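Local coordinates for erythrocyte membrane protein 1 (Plasmodium falciparum, PDB 2XU0) that is a parasite adhesin of infected red cells, probably binding host cell-surface receptors, here as its N-terminal segment and first Duffy-binding-like domain, at residues A[258-261]-A[262-265]. The protein carries 10 engineered substitutions. Residues are numbered along the deposited sequence; the frame is centred on the assembly and turned at random.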
loop_
_atom_site.group_PDB
_atom_site.type_symbol
_atom_site.label_atom_id
_atom_site.label_comp_id
_atom_site.label_asym_id
_atom_site.label_seq_id
_atom_site.Cartn_x
_atom_site.Cartn_y
_atom_site.Cartn_z
ATOM N N THR A 258 -13.439 -14.891 5.391
ATOM C CA THR A 258 -13.096 -15.143 6.780
ATOM C C THR A 258 -12.756 -16.600 7.033
ATOM O O THR A 258 -11.777 -16.874 7.725
ATOM C CB THR A 258 -14.216 -14.623 7.672
ATOM O OG1 THR A 258 -14.334 -13.219 7.422
ATOM C CG2 THR A 258 -13.939 -14.853 9.156
ATOM N N ILE A 259 -13.539 -17.518 6.439
ATOM C CA ILE A 259 -13.362 -18.950 6.608
ATOM C C ILE A 259 -12.114 -19.480 5.916
ATOM O O ILE A 259 -11.401 -20.302 6.494
ATOM C CB ILE A 259 -14.666 -19.719 6.247
ATOM C CG1 ILE A 259 -15.732 -19.537 7.363
ATOM C CG2 ILE A 259 -14.399 -21.220 6.006
ATOM C CD1 ILE A 259 -17.212 -19.568 6.839
ATOM N N ASN A 260 -11.812 -18.975 4.712
ATOM C CA ASN A 260 -10.683 -19.476 3.942
ATOM C C ASN A 260 -9.436 -18.637 3.980
ATOM O O ASN A 260 -8.449 -19.028 3.362
ATOM C CB ASN A 260 -11.125 -19.729 2.492
ATOM C CG ASN A 260 -12.182 -20.799 2.387
ATOM O OD1 ASN A 260 -11.888 -21.990 2.430
ATOM N ND2 ASN A 260 -13.432 -20.400 2.361
ATOM N N ARG A 261 -9.457 -17.483 4.670
ATOM C CA ARG A 261 -8.312 -16.554 4.687
ATOM C C ARG A 261 -6.986 -17.169 5.110
ATOM O O ARG A 261 -5.951 -16.777 4.595
ATOM C CB ARG A 261 -8.622 -15.258 5.469
ATOM C CG ARG A 261 -8.757 -15.452 6.983
ATOM C CD ARG A 261 -9.241 -14.196 7.685
ATOM N NE ARG A 261 -8.232 -13.133 7.715
ATOM C CZ ARG A 261 -7.321 -12.980 8.665
ATOM N NH1 ARG A 261 -7.252 -13.842 9.674
ATOM N NH2 ARG A 261 -6.478 -11.964 8.621
ATOM N N GLU A 262 -7.025 -18.149 6.029
ATOM C CA GLU A 262 -5.831 -18.811 6.535
ATOM C C GLU A 262 -5.076 -19.569 5.449
ATOM O O GLU A 262 -3.877 -19.374 5.342
ATOM C CB GLU A 262 -6.180 -19.713 7.716
ATOM C CG GLU A 262 -4.949 -20.359 8.314
ATOM C CD GLU A 262 -5.263 -21.371 9.395
ATOM O OE1 GLU A 262 -4.828 -22.537 9.258
ATOM O OE2 GLU A 262 -5.933 -20.994 10.383
ATOM N N GLN A 263 -5.764 -20.414 4.655
ATOM C CA GLN A 263 -5.183 -21.175 3.522
ATOM C C GLN A 263 -4.722 -20.208 2.436
ATOM O O GLN A 263 -3.632 -20.379 1.866
ATOM C CB GLN A 263 -6.217 -22.110 2.878
ATOM C CG GLN A 263 -7.002 -22.992 3.814
ATOM C CD GLN A 263 -7.971 -23.835 3.034
ATOM O OE1 GLN A 263 -7.575 -24.725 2.270
ATOM N NE2 GLN A 263 -9.264 -23.556 3.199
ATOM N N ILE A 264 -5.532 -19.162 2.168
ATOM C CA ILE A 264 -5.171 -18.128 1.192
ATOM C C ILE A 264 -3.818 -17.479 1.584
ATOM O O ILE A 264 -2.930 -17.353 0.731
ATOM C CB ILE A 264 -6.336 -17.113 0.960
ATOM C CG1 ILE A 264 -7.513 -17.821 0.209
ATOM C CG2 ILE A 264 -5.843 -15.858 0.148
ATOM C CD1 ILE A 264 -9.015 -17.330 0.555
ATOM N N TRP A 265 -3.638 -17.139 2.883
ATOM C CA TRP A 265 -2.373 -16.548 3.374
ATOM C C TRP A 265 -1.221 -17.535 3.167
ATOM O O TRP A 265 -0.110 -17.102 2.862
ATOM C CB TRP A 265 -2.464 -16.186 4.865
ATOM C CG TRP A 265 -1.177 -15.585 5.408
ATOM C CD1 TRP A 265 -0.245 -16.207 6.183
ATOM C CD2 TRP A 265 -0.653 -14.281 5.122
ATOM N NE1 TRP A 265 0.844 -15.390 6.363
ATOM C CE2 TRP A 265 0.591 -14.178 5.773
ATOM C CE3 TRP A 265 -1.134 -13.171 4.397
ATOM C CZ2 TRP A 265 1.376 -13.026 5.699
ATOM C CZ3 TRP A 265 -0.353 -12.034 4.321
ATOM C CH2 TRP A 265 0.863 -11.948 4.997
HETATM O O HOH W 1 -9.415 -18.672 7.966
HETATM O O HOH W 2 -8.788 -21.372 5.906
#
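Around a water-bridged kink in helix 249-268, N260 and R261 meet I264 and W265 one turn on. The regular i to i+4 pattern resumes here: I264 N gives a nearly straight bond to N260 O (3.2 Å, 170° at the hydrogen). W265 N reaches R261 O at 2.9 Å. Just before, the pattern fails, because E262 N and Q263 N do not bond directly to T258 O and I259 O, their i to i+4 acceptors. One water accepts from E262 N (3.1 Å) and donates to T258 O, with a weak second bond to I259 O; another donates to I259 O (2.9 Å) and accepts weakly from Q263 N. Water thus stands in for the missing helix bonds, and E262 suits this exposed side, its extended chain carrying the carboxylate away from the opened turn.

On the buried side, I264 lays CD1 against N260, 3.7 Å from CB and 3.3 Å from the carbonyl atom N260 O, while the same side chain packs on V161 and L162 of helix 154-175, as befits a bundle of helices in a Duffy-binding-like domain. The amides of N260 and Q263 run side by side, their planes 40° apart. Although N260 OD1 and Q263 NE2 come within 3.2 Å, the angle is poor for a hydrogen bond; instead both grip the backbone of G50, OD1 taking its N-H and NE2 giving to its carbonyl. Asparagine suits its place by using both ends, since N260 ND2 also gives to L48 O and W256 O.

R261 leaves the helix on another side. With CG wedged between backbone N and carbonyl carbon (chi1 70°), its chain bends at chi3; NE forms a salt bridge with D307 OD2 and NH2 bonds T304 O, while the W265 indole N-H bonds C295 O and its ring meets F196 edge-to-face.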